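Local coordinates for ribonuclease P protein component 3 (PDB 3WYZ) that is probably the Rpp30-type protein subunit of archaeal ribonuclease P, the RNA-protein complex that matures tRNAs by cleaving precursors at their 5'-ends, at residues Asp11-Met16 against Asp190-Gly195; Glu53-Leu58 against Gly63-Leu68; Met101-Gly106 against His124-Met129; Ser142-Ala147 against Ala153-Phe158. One frame throughout, in Å; residues are numbered along the deposited sequence.

All four contacts belong to one TIM-barrel-like domain and join neighbouring parts of its wall. Contact 1 ties the start of the chain to helix 188-198 near its end, so the other three are nested along the chain inside the loop it closes; contacts 2, 3 and 4 follow one another in series. Contacts 1 and 4 have centres 17 Å apart and touch, Leu-194 CD1 lying 3.4 Å from Leu-144 CD1. Contacts 2 and 4 lie on opposite sides of the chain's centre, 29 Å apart between their centres, as do contacts 1 and 3, at 25 Å. A glycerol, probably from the crystallisation liquor, lies about 4 Å from the side chain of Pro-143 in contact 4.

Contact 1 (Asp11-Met16 against Asp190-Gly195); sequences DYFVEM and DLMSLG
Phe-13 and Glu-15 meet Met-192 and Leu-191 at the seam of the TIM-barrel-like fold, where the first strand, 14-18, comes round to the last, 173-176, and to helix 188-198 outside it. Phe-13, just ahead of the strand, and Met-192, on the helix, approach with their side chains at about a right angle. The Met-192 chain runs straight through chi2 and then bends at chi3 (-61°), which brings both of its last atoms to one corner of the ring: SD and CE each lie 4.1 Å from Phe-13 CE1. This is a Met-aromatic contact, but an oblique one. Met-192 SD is 5.3 Å from the centroid of the Phe-13 ring and 64° off its normal. The backbone carbon C of Asp-11 lies 3.8 Å above one face of the Phe-13 ring, near its rim. Leu-209 of helix 202-209 touches Phe-13, Leu-191 and Met-192 alike and so knits them together. Two residues along, Glu-15 is buried and carries the polar side of the seam. A bend at chi2 (46°) turns its carboxylate so that OE1 is hydrogen-bonded to Thr-176 OG1 and to the backbone N of Asp-17, while OE2 is bonded to Ser-177 OG. The bonds to Thr-176 and Ser-177 tie the first strand to the end of the last and the residue after it, and the three together fix the rotation of the carboxylate. Against this held group comes the helix's apolar flank, Leu-191 CD1 lying 3.8 Å from Glu-15 OE2.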
loop_
_atom_site.group_PDB
_atom_site.type_symbol
_atom_site.label_atom_id
_atom_site.label_comp_id
_atom_site.label_asym_id
_atom_site.label_seq_id
_atom_site.Cartn_x
_atom_site.Cartn_y
_atom_site.Cartn_z
ATOM N N ASP A 11 6.750 20.180 3.928
ATOM C CA ASP A 11 7.047 19.116 4.880
ATOM C C ASP A 11 5.785 18.470 5.429
ATOM O O ASP A 11 5.594 18.398 6.635
ATOM C CB ASP A 11 7.914 19.656 6.021
ATOM C CG ASP A 11 9.322 19.987 5.573
ATOM O OD1 ASP A 11 9.684 19.631 4.429
ATOM O OD2 ASP A 11 10.069 20.602 6.366
ATOM N N TYR A 12 4.932 17.987 4.534
ATOM C CA TYR A 12 3.701 17.316 4.924
ATOM C C TYR A 12 3.822 15.830 4.581
ATOM O O TYR A 12 4.147 15.484 3.448
ATOM C CB TYR A 12 2.512 17.948 4.201
ATOM C CG TYR A 12 1.174 17.492 4.730
ATOM C CD1 TYR A 12 0.547 16.354 4.211
ATOM C CD2 TYR A 12 0.533 18.186 5.754
ATOM C CE1 TYR A 12 -0.680 15.924 4.699
ATOM C CE2 TYR A 12 -0.691 17.761 6.248
ATOM C CZ TYR A 12 -1.290 16.631 5.717
ATOM O OH TYR A 12 -2.499 16.204 6.204
ATOM N N PHE A 13 3.557 14.955 5.548
ATOM C CA PHE A 13 3.793 13.517 5.375
ATOM C C PHE A 13 2.599 12.669 5.806
ATOM O O PHE A 13 1.994 12.932 6.837
ATOM C CB PHE A 13 5.036 13.097 6.165
ATOM C CG PHE A 13 6.270 13.882 5.809
ATOM C CD1 PHE A 13 6.851 13.754 4.550
ATOM C CD2 PHE A 13 6.845 14.757 6.722
ATOM C CE1 PHE A 13 7.982 14.477 4.213
ATOM C CE2 PHE A 13 7.979 15.480 6.394
ATOM C CZ PHE A 13 8.545 15.343 5.137
ATOM N N VAL A 14 2.283 11.642 5.016
ATOM C CA VAL A 14 1.143 10.753 5.281
ATOM C C VAL A 14 1.600 9.291 5.320
ATOM O O VAL A 14 2.307 8.838 4.430
ATOM C CB VAL A 14 0.058 10.900 4.206
ATOM C CG1 VAL A 14 -1.074 9.898 4.433
ATOM C CG2 VAL A 14 -0.477 12.329 4.182
ATOM N N GLU A 15 1.196 8.566 6.357
ATOM C CA GLU A 15 1.483 7.132 6.457
ATOM C C GLU A 15 0.232 6.365 6.043
ATOM O O GLU A 15 -0.774 6.402 6.737
ATOM C CB GLU A 15 1.919 6.780 7.881
ATOM C CG GLU A 15 2.089 5.296 8.187
ATOM C CD GLU A 15 2.860 4.525 7.127
ATOM O OE1 GLU A 15 2.232 4.095 6.147
ATOM O OE2 GLU A 15 4.084 4.321 7.293
ATOM N N MET A 16 0.315 5.685 4.900
ATOM C CA MET A 16 -0.838 5.063 4.254
ATOM C C MET A 16 -1.204 3.682 4.778
ATOM O O MET A 16 -2.302 3.209 4.516
ATOM C CB MET A 16 -0.599 4.948 2.748
ATOM C CG MET A 16 -0.580 6.269 2.008
ATOM S SD MET A 16 -2.154 7.124 2.103
ATOM C CE MET A 16 -3.131 6.200 0.913
ATOM N N ASP A 190 13.218 8.446 6.914
ATOM C CA ASP A 190 13.644 7.070 6.649
ATOM C C ASP A 190 12.859 6.439 5.505
ATOM O O ASP A 190 13.428 5.693 4.705
ATOM C CB ASP A 190 13.518 6.193 7.901
ATOM C CG ASP A 190 14.600 6.489 8.941
ATOM O OD1 ASP A 190 15.208 7.588 8.867
ATOM O OD2 ASP A 190 14.832 5.627 9.832
ATOM N N LEU A 191 11.561 6.723 5.426
ATOM C CA LEU A 191 10.746 6.198 4.331
ATOM C C LEU A 191 11.187 6.777 2.989
ATOM O O LEU A 191 11.146 6.090 1.977
ATOM C CB LEU A 191 9.259 6.475 4.574
ATOM C CG LEU A 191 8.590 5.745 5.745
ATOM C CD1 LEU A 191 7.108 6.052 5.741
ATOM C CD2 LEU A 191 8.813 4.240 5.687
ATOM N N MET A 192 11.622 8.033 2.993
ATOM C CA MET A 192 12.148 8.675 1.788
ATOM C C MET A 192 13.515 8.113 1.391
ATOM O O MET A 192 13.863 8.094 0.208
ATOM C CB MET A 192 12.226 10.192 1.982
ATOM C CG MET A 192 10.862 10.856 2.019
ATOM S SD MET A 192 10.907 12.659 2.058
ATOM C CE MET A 192 11.793 12.971 3.585
ATOM N N SER A 193 14.288 7.647 2.373
ATOM C CA SER A 193 15.555 6.973 2.094
ATOM C C SER A 193 15.346 5.663 1.340
ATOM O O SER A 193 16.160 5.309 0.495
ATOM C CB SER A 193 16.328 6.711 3.387
ATOM O OG SER A 193 16.606 7.928 4.052
ATOM N N LEU A 194 14.274 4.934 1.656
ATOM C CA LEU A 194 13.915 3.751 0.876
ATOM C C LEU A 194 13.671 4.154 -0.574
ATOM O O LEU A 194 14.165 3.502 -1.491
ATOM C CB LEU A 194 12.672 3.063 1.441
ATOM C CG LEU A 194 12.132 1.845 0.677
ATOM C CD1 LEU A 194 13.176 0.744 0.567
ATOM C CD2 LEU A 194 10.875 1.314 1.348
ATOM N N GLY A 195 12.917 5.233 -0.776
ATOM C CA GLY A 195 12.689 5.770 -2.113
ATOM C C GLY A 195 13.992 6.013 -2.859
ATOM O O GLY A 195 14.176 5.534 -3.977
#

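Contact 2 (Glu53-Leu58 against Gly63-Leu68); sequences EELKEL and GKVALL
With its CG1 anti to the backbone N (chi1 177°), Val-65 turns both methyls to helix 48-62: CG1 lies between Leu-55 and Leu-58, a turn apart, and CG2 is against Leu-58 alone. Leu-55 has its CG anti to the carbonyl carbon (chi1 -71°), and the branch swings its CD2 toward the strand, 3.9 Å from Val-65 CG1. The same Leu-55 CD2 reaches Leu-67 CD1 more loosely, at 4.4 Å. Val-65 CG2 presses on the root of Leu-58 rather than on its tip, lying 3.7 Å from Leu-58 CB and 3.6 Å from Leu-58 C. Helix segment 53-58 and strand 65-68 run roughly antiparallel, 141° between their N-to-C directions, their axes 9.5 Å apart at closest approach. They belong to the beta-alpha-beta unit of strand 33-41, helix 48-62 and strand 65-70, and the chain turns back between them at Gly-63, which has positive phi. Ala-66, pointing away from the helix, packs instead on residues of strands 33-41 and 88-92. No hydrogen bond joins helix and strand here: the strand spends its backbone bonds on its neighbours in the sheet, and helix 48-62 is held to it by the fit of branched aliphatic side chains.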
loop_
_atom_site.group_PDB
_atom_site.type_symbol
_atom_site.label_atom_id
_atom_site.label_comp_id
_atom_site.label_asym_id
_atom_site.label_seq_id
_atom_site.Cartn_x
_atom_site.Cartn_y
_atom_site.Cartn_z
ATOM N N GLU A 53 -19.765 -3.310 10.836
ATOM C CA GLU A 53 -19.754 -3.054 12.278
ATOM C C GLU A 53 -18.326 -2.840 12.761
ATOM O O GLU A 53 -18.072 -1.977 13.598
ATOM C CB GLU A 53 -20.401 -4.218 13.039
ATOM C CG GLU A 53 -20.627 -3.971 14.532
ATOM C CD GLU A 53 -19.419 -4.298 15.405
ATOM O OE1 GLU A 53 -18.709 -5.287 15.115
ATOM O OE2 GLU A 53 -19.184 -3.571 16.397
ATOM N N GLU A 54 -17.402 -3.637 12.233
ATOM C CA GLU A 54 -15.984 -3.495 12.541
ATOM C C GLU A 54 -15.434 -2.181 11.979
ATOM O O GLU A 54 -14.745 -1.445 12.682
ATOM C CB GLU A 54 -15.200 -4.679 11.974
ATOM C CG GLU A 54 -13.736 -4.735 12.393
ATOM C CD GLU A 54 -13.512 -5.353 13.762
ATOM O OE1 GLU A 54 -14.471 -5.440 14.563
ATOM O OE2 GLU A 54 -12.359 -5.751 14.037
ATOM N N LEU A 55 -15.743 -1.890 10.718
ATOM C CA LEU A 55 -15.257 -0.672 10.074
ATOM C C LEU A 55 -15.757 0.589 10.780
ATOM O O LEU A 55 -15.015 1.564 10.910
ATOM C CB LEU A 55 -15.640 -0.643 8.590
ATOM C CG LEU A 55 -14.900 -1.632 7.680
ATOM C CD1 LEU A 55 -15.526 -1.636 6.293
ATOM C CD2 LEU A 55 -13.412 -1.316 7.588
ATOM N N LYS A 56 -17.005 0.565 11.238
ATOM C CA LYS A 56 -17.560 1.669 12.014
ATOM C C LYS A 56 -16.771 1.858 13.306
ATOM O O LYS A 56 -16.433 2.981 13.675
ATOM C CB LYS A 56 -19.041 1.424 12.331
ATOM C CG LYS A 56 -19.744 2.624 12.956
ATOM C CD LYS A 56 -21.184 2.317 13.345
ATOM C CE LYS A 56 -21.784 3.456 14.160
ATOM N NZ LYS A 56 -23.250 3.294 14.375
ATOM N N GLU A 57 -16.477 0.748 13.977
ATOM C CA GLU A 57 -15.682 0.763 15.203
ATOM C C GLU A 57 -14.252 1.233 14.928
ATOM O O GLU A 57 -13.663 1.940 15.749
ATOM C CB GLU A 57 -15.673 -0.628 15.854
ATOM C CG GLU A 57 -15.111 -0.663 17.270
ATOM C CD GLU A 57 -15.109 -2.058 17.889
ATOM O OE1 GLU A 57 -15.910 -2.924 17.459
ATOM O OE2 GLU A 57 -14.300 -2.289 18.820
ATOM N N LEU A 58 -13.703 0.837 13.780
ATOM C CA LEU A 58 -12.365 1.274 13.357
ATOM C C LEU A 58 -12.324 2.756 12.988
ATOM O O LEU A 58 -11.389 3.466 13.360
ATOM C CB LEU A 58 -11.867 0.435 12.173
ATOM C CG LEU A 58 -11.508 -1.017 12.494
ATOM C CD1 LEU A 58 -11.387 -1.835 11.220
ATOM C CD2 LEU A 58 -10.224 -1.094 13.310
ATOM N N GLY A 63 -10.125 6.937 12.734
ATOM C CA GLY A 63 -10.478 7.990 11.779
ATOM C C GLY A 63 -10.421 7.497 10.345
ATOM O O GLY A 63 -11.454 7.190 9.747
ATOM N N LYS A 64 -9.209 7.435 9.792
ATOM C CA LYS A 64 -8.989 6.931 8.437
ATOM C C LYS A 64 -8.683 5.438 8.488
ATOM O O LYS A 64 -7.810 5.000 9.240
ATOM C CB LYS A 64 -7.833 7.674 7.768
ATOM C CG LYS A 64 -8.075 9.166 7.582
ATOM C CD LYS A 64 -9.084 9.411 6.478
ATOM C CE LYS A 64 -9.302 10.890 6.188
ATOM N NZ LYS A 64 -10.441 11.171 5.260
ATOM N N VAL A 65 -9.399 4.662 7.685
ATOM C CA VAL A 65 -9.273 3.212 7.704
ATOM C C VAL A 65 -9.093 2.663 6.291
ATOM O O VAL A 65 -9.799 3.065 5.360
ATOM C CB VAL A 65 -10.503 2.544 8.377
ATOM C CG1 VAL A 65 -10.403 1.026 8.316
ATOM C CG2 VAL A 65 -10.622 2.989 9.829
ATOM N N ALA A 66 -8.137 1.747 6.143
ATOM C CA ALA A 66 -7.960 0.998 4.897
ATOM C C ALA A 66 -8.258 -0.476 5.129
ATOM O O ALA A 66 -8.110 -0.986 6.238
ATOM C CB ALA A 66 -6.556 1.172 4.372
ATOM N N LEU A 67 -8.684 -1.154 4.073
ATOM C CA LEU A 67 -8.979 -2.572 4.131
ATOM C C LEU A 67 -8.022 -3.326 3.212
ATOM O O LEU A 67 -8.056 -3.145 1.990
ATOM C CB LEU A 67 -10.425 -2.805 3.706
ATOM C CG LEU A 67 -11.011 -4.191 3.960
ATOM C CD1 LEU A 67 -11.123 -4.470 5.454
ATOM C CD2 LEU A 67 -12.371 -4.291 3.284
ATOM N N LEU A 68 -7.169 -4.163 3.795
ATOM C CA LEU A 68 -6.195 -4.931 3.020
ATOM C C LEU A 68 -6.693 -6.352 2.774
ATOM O O LEU A 68 -6.767 -7.162 3.700
ATOM C CB LEU A 68 -4.839 -4.961 3.730
ATOM C CG LEU A 68 -3.759 -5.835 3.077
ATOM C CD1 LEU A 68 -3.331 -5.263 1.737
ATOM C CD2 LEU A 68 -2.568 -5.988 4.007
#

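Contact 3 (Met101-Gly106 against His124-Met129); sequences MAIESG and HTLAGM
Ile-103 and Met-129 make the tight part of this contact, their backbones approaching to 6.6 Å between CA atoms. Ile-103 CG2 is pushed against the base of the methionine, 3.4 Å from Met-129 CB, closer than usual for two carbons, and 3.5 Å from Met-129 C. The other branch, Ile-103 CG1, meets Leu-126 CD2 at a slacker 4.3 Å, so the isoleucine straddles one turn of helix 124-133; Val-135 also packs on Ile-103. Toward the partly exposed side the fit loosens. Met-129 bends at chi3 (-70°), and its SD lies 4.1 Å from Glu-104 CG, beside the aliphatic part of the glutamate. The charged end of Glu-104 turns to its own helix, where OE1 forms a salt bridge with Arg-100 NE; Arg-100 in turn touches both Leu-126 and Met-129. Helix 96-104 ends just beyond, with Ser-105 N and OG both bonded to Met-101 O and a Schellman motif at Gly-106. Strand 109-111 then intervenes before helix 124-133 begins, and the result is the side-by-side packing of successive outer helices that is typical of the wall of a TIM barrel.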
loop_
_atom_site.group_PDB
_atom_site.type_symbol
_atom_site.label_atom_id
_atom_site.label_comp_id
_atom_site.label_asym_id
_atom_site.label_seq_id
_atom_site.Cartn_x
_atom_site.Cartn_y
_atom_site.Cartn_z
ATOM N N MET A 101 -6.014 -8.477 -11.278
ATOM C CA MET A 101 -7.412 -8.227 -10.914
ATOM C C MET A 101 -7.572 -7.018 -9.994
ATOM O O MET A 101 -8.588 -6.325 -10.048
ATOM C CB MET A 101 -8.023 -9.458 -10.241
ATOM C CG MET A 101 -9.529 -9.356 -10.003
ATOM S SD MET A 101 -10.475 -9.120 -11.525
ATOM C CE MET A 101 -12.127 -8.925 -10.870
ATOM N N ALA A 102 -6.581 -6.780 -9.139
ATOM C CA ALA A 102 -6.570 -5.586 -8.298
ATOM C C ALA A 102 -6.505 -4.324 -9.157
ATOM O O ALA A 102 -7.211 -3.353 -8.889
ATOM C CB ALA A 102 -5.397 -5.631 -7.338
ATOM N N ILE A 103 -5.667 -4.358 -10.189
ATOM C CA ILE A 103 -5.534 -3.249 -11.132
ATOM C C ILE A 103 -6.811 -3.080 -11.944
ATOM O O ILE A 103 -7.342 -1.968 -12.046
ATOM C CB ILE A 103 -4.359 -3.461 -12.120
ATOM C CG1 ILE A 103 -3.005 -3.508 -11.382
ATOM C CG2 ILE A 103 -4.352 -2.377 -13.200
ATOM C CD1 ILE A 103 -2.653 -2.252 -10.617
ATOM N N GLU A 104 -7.283 -4.183 -12.528
ATOM C CA GLU A 104 -8.473 -4.172 -13.397
ATOM C C GLU A 104 -9.717 -3.623 -12.693
ATOM O O GLU A 104 -10.496 -2.878 -13.288
ATOM C CB GLU A 104 -8.757 -5.579 -13.950
ATOM C CG GLU A 104 -7.807 -6.010 -15.064
ATOM C CD GLU A 104 -7.988 -7.461 -15.505
ATOM O OE1 GLU A 104 -8.449 -8.303 -14.696
ATOM O OE2 GLU A 104 -7.648 -7.768 -16.669
ATOM N N SER A 105 -9.879 -3.969 -11.419
ATOM C CA SER A 105 -11.044 -3.557 -10.641
ATOM C C SER A 105 -11.017 -2.107 -10.130
ATOM O O SER A 105 -11.982 -1.659 -9.518
ATOM C CB SER A 105 -11.229 -4.506 -9.463
ATOM O OG SER A 105 -11.363 -5.832 -9.935
ATOM N N GLY A 106 -9.932 -1.375 -10.379
ATOM C CA GLY A 106 -9.851 0.032 -9.978
ATOM C C GLY A 106 -9.758 0.198 -8.472
ATOM O O GLY A 106 -10.402 1.063 -7.880
ATOM N N HIS A 124 5.208 -3.966 -18.144
ATOM C CA HIS A 124 4.620 -2.958 -19.030
ATOM C C HIS A 124 3.094 -3.041 -19.083
ATOM O O HIS A 124 2.422 -2.004 -19.092
ATOM C CB HIS A 124 5.192 -3.084 -20.447
ATOM C CG HIS A 124 6.620 -2.643 -20.565
ATOM N ND1 HIS A 124 6.981 -1.325 -20.756
ATOM C CD2 HIS A 124 7.777 -3.347 -20.527
ATOM C CE1 HIS A 124 8.299 -1.235 -20.827
ATOM N NE2 HIS A 124 8.805 -2.448 -20.690
ATOM N N THR A 125 2.560 -4.265 -19.112
ATOM C CA THR A 125 1.115 -4.498 -19.174
ATOM C C THR A 125 0.400 -3.987 -17.917
ATOM O O THR A 125 -0.528 -3.189 -18.008
ATOM C CB THR A 125 0.795 -6.001 -19.363
ATOM O OG1 THR A 125 1.376 -6.469 -20.587
ATOM C CG2 THR A 125 -0.716 -6.258 -19.392
ATOM N N LEU A 126 0.833 -4.456 -16.748
ATOM C CA LEU A 126 0.215 -4.041 -15.486
ATOM C C LEU A 126 0.455 -2.569 -15.188
ATOM O O LEU A 126 -0.417 -1.897 -14.626
ATOM C CB LEU A 126 0.732 -4.883 -14.326
ATOM C CG LEU A 126 0.312 -6.352 -14.301
ATOM C CD1 LEU A 126 1.142 -7.144 -13.303
ATOM C CD2 LEU A 126 -1.165 -6.462 -13.973
ATOM N N ALA A 127 1.631 -2.070 -15.563
ATOM C CA ALA A 127 1.972 -0.664 -15.345
ATOM C C ALA A 127 1.028 0.227 -16.132
ATOM O O ALA A 127 0.533 1.230 -15.611
ATOM C CB ALA A 127 3.417 -0.390 -15.740
ATOM N N GLY A 128 0.782 -0.162 -17.381
ATOM C CA GLY A 128 -0.138 0.547 -18.255
ATOM C C GLY A 128 -1.549 0.589 -17.718
ATOM O O GLY A 128 -2.153 1.652 -17.654
ATOM N N MET A 129 -2.073 -0.567 -17.320
ATOM C CA MET A 129 -3.430 -0.648 -16.781
ATOM C C MET A 129 -3.577 0.123 -15.475
ATOM O O MET A 129 -4.625 0.728 -15.229
ATOM C CB MET A 129 -3.843 -2.100 -16.555
ATOM C CG MET A 129 -4.080 -2.889 -17.830
ATOM S SD MET A 129 -4.856 -4.485 -17.489
ATOM C CE MET A 129 -3.512 -5.352 -16.687
#

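Contact 4 (Ser142-Ala147 against Ala153-Phe158); sequences SPLLNA and AQILRF
Backbone bonds of 3.2 Å from Arg-157 N to Ala-153 O and from Phe-158 N to Gln-154 O set the helical turn that presents Ile-155 and Leu-156 to Leu-144. No hydrogen bond crosses to segment 142-147, and the meeting itself is wholly apolar. Leu-144, buried, does most of the touching. Its CG lies anti to the carbonyl carbon (chi1 -71°), which carries the two methyls over toward the long helix. Leu-144 CD2 settles 3.7 Å from Ile-155 CG2 and 4.0 Å from Leu-156 CG, so it is held between two consecutive side chains of the helix. The Leu-144 and Ile-155 side chains run alongside one another, pointing opposite ways, whereas Leu-156 runs across Leu-144 at about a right angle and brings its CD2 to 4.1 Å from Leu-144 CD1. In the TIM-barrel-like fold this is the place where the chain leaves strand 136-140, makes the short, weakly bonded helix 142-145 and, after a short turn, enters helix 149-168 on the outside of the barrel. Helix 188-198 borders the same patch, Leu-194 resting on Leu-144 and Ile-198 on Leu-156. Trp-114 packs on both Ile-155 and Phe-158. Ile-155 stretches its longer branch toward the proline ring, where CD1 stops 4.3 Å from Pro-143 CB. Further along the short helix, Leu-145 N is bonded back to Ser-142 O at 3.3 Å.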
loop_
_atom_site.group_PDB
_atom_site.type_symbol
_atom_site.label_atom_id
_atom_site.label_comp_id
_atom_site.label_asym_id
_atom_site.label_seq_id
_atom_site.Cartn_x
_atom_site.Cartn_y
_atom_site.Cartn_z
ATOM N N SER A 142 8.115 -3.126 4.994
ATOM C CA SER A 142 8.012 -4.280 5.898
ATOM C C SER A 142 8.877 -5.495 5.523
ATOM O O SER A 142 9.569 -6.033 6.382
ATOM C CB SER A 142 6.549 -4.729 6.037
ATOM O OG SER A 142 6.380 -5.500 7.205
ATOM N N PRO A 143 8.836 -5.940 4.249
ATOM C CA PRO A 143 9.627 -7.118 3.861
ATOM C C PRO A 143 11.142 -6.965 4.067
ATOM O O PRO A 143 11.818 -7.947 4.346
ATOM C CB PRO A 143 9.308 -7.283 2.367
ATOM C CG PRO A 143 8.031 -6.545 2.150
ATOM C CD PRO A 143 8.072 -5.398 3.108
ATOM N N LEU A 144 11.657 -5.743 3.939
ATOM C CA LEU A 144 13.092 -5.490 4.077
ATOM C C LEU A 144 13.615 -5.654 5.502
ATOM O O LEU A 144 14.779 -6.002 5.688
ATOM C CB LEU A 144 13.445 -4.096 3.563
ATOM C CG LEU A 144 13.374 -3.900 2.053
ATOM C CD1 LEU A 144 13.521 -2.426 1.719
ATOM C CD2 LEU A 144 14.452 -4.712 1.351
ATOM N N LEU A 145 12.767 -5.402 6.498
ATOM C CA LEU A 145 13.154 -5.578 7.900
ATOM C C LEU A 145 13.287 -7.050 8.258
ATOM O O LEU A 145 14.114 -7.412 9.092
ATOM C CB LEU A 145 12.146 -4.927 8.853
ATOM C CG LEU A 145 12.066 -3.395 8.942
ATOM C CD1 LEU A 145 13.427 -2.729 8.824
ATOM C CD2 LEU A 145 11.135 -2.832 7.890
ATOM N N ASN A 146 12.478 -7.892 7.618
ATOM C CA ASN A 146 12.416 -9.314 7.939
ATOM C C ASN A 146 13.216 -10.157 6.949
ATOM O O ASN A 146 12.729 -11.183 6.465
ATOM C CB ASN A 146 10.949 -9.770 7.957
ATOM C CG ASN A 146 10.057 -8.834 8.757
ATOM O OD1 ASN A 146 10.483 -8.256 9.758
ATOM N ND2 ASN A 146 8.813 -8.678 8.316
ATOM N N ALA A 147 14.446 -9.736 6.654
ATOM C CA ALA A 147 15.256 -10.415 5.637
ATOM C C ALA A 147 16.757 -10.281 5.875
ATOM O O ALA A 147 17.221 -9.317 6.483
ATOM C CB ALA A 147 14.900 -9.896 4.250
ATOM N N ALA A 153 18.524 -7.746 -0.962
ATOM C CA ALA A 153 19.005 -7.432 -2.305
ATOM C C ALA A 153 18.034 -7.906 -3.391
ATOM O O ALA A 153 17.927 -7.274 -4.436
ATOM C CB ALA A 153 20.383 -8.035 -2.522
ATOM N N GLN A 154 17.328 -9.009 -3.146
ATOM C CA GLN A 154 16.324 -9.496 -4.098
ATOM C C GLN A 154 15.114 -8.563 -4.101
ATOM O O GLN A 154 14.620 -8.174 -5.159
ATOM C CB GLN A 154 15.853 -10.913 -3.757
ATOM C CG GLN A 154 16.944 -11.943 -3.499
ATOM C CD GLN A 154 18.104 -11.852 -4.470
ATOM O OE1 GLN A 154 19.250 -11.562 -4.077
ATOM N NE2 GLN A 154 17.823 -12.102 -5.743
ATOM N N ILE A 155 14.643 -8.216 -2.907
ATOM C CA ILE A 155 13.517 -7.296 -2.745
ATOM C C ILE A 155 13.839 -5.926 -3.347
ATOM O O ILE A 155 13.036 -5.378 -4.094
ATOM C CB ILE A 155 13.129 -7.113 -1.256
ATOM C CG1 ILE A 155 12.651 -8.438 -0.620
ATOM C CG2 ILE A 155 12.045 -6.054 -1.107
ATOM C CD1 ILE A 155 11.298 -8.935 -1.095
ATOM N N LEU A 156 15.012 -5.384 -3.029
ATOM C CA LEU A 156 15.414 -4.066 -3.540
ATOM C C LEU A 156 15.457 -4.037 -5.065
ATOM O O LEU A 156 15.023 -3.047 -5.673
ATOM C CB LEU A 156 16.766 -3.630 -2.973
ATOM C CG LEU A 156 16.742 -3.164 -1.513
ATOM C CD1 LEU A 156 18.141 -3.166 -0.905
ATOM C CD2 LEU A 156 16.107 -1.789 -1.376
ATOM N N ARG A 157 15.958 -5.113 -5.682
ATOM C CA ARG A 157 15.950 -5.219 -7.145
ATOM C C ARG A 157 14.531 -5.142 -7.704
ATOM O O ARG A 157 14.293 -4.449 -8.691
ATOM C CB ARG A 157 16.641 -6.504 -7.638
ATOM C CG ARG A 157 18.162 -6.426 -7.613
ATOM C CD ARG A 157 18.857 -7.551 -8.382
ATOM N NE ARG A 157 18.281 -8.886 -8.155
ATOM C CZ ARG A 157 17.359 -9.470 -8.926
ATOM N NH1 ARG A 157 16.922 -10.684 -8.619
ATOM N NH2 ARG A 157 16.859 -8.858 -9.997
ATOM N N PHE A 158 13.596 -5.846 -7.068
ATOM C CA PHE A 158 12.205 -5.869 -7.523
ATOM C C PHE A 158 11.556 -4.504 -7.375
ATOM O O PHE A 158 10.785 -4.082 -8.235
ATOM C CB PHE A 158 11.370 -6.911 -6.758
ATOM C CG PHE A 158 11.934 -8.310 -6.801
ATOM C CD1 PHE A 158 12.637 -8.773 -7.906
ATOM C CD2 PHE A 158 11.744 -9.169 -5.728
ATOM C CE1 PHE A 158 13.145 -10.062 -7.936
ATOM C CE2 PHE A 158 12.251 -10.453 -5.747
ATOM C CZ PHE A 158 12.950 -10.904 -6.850
#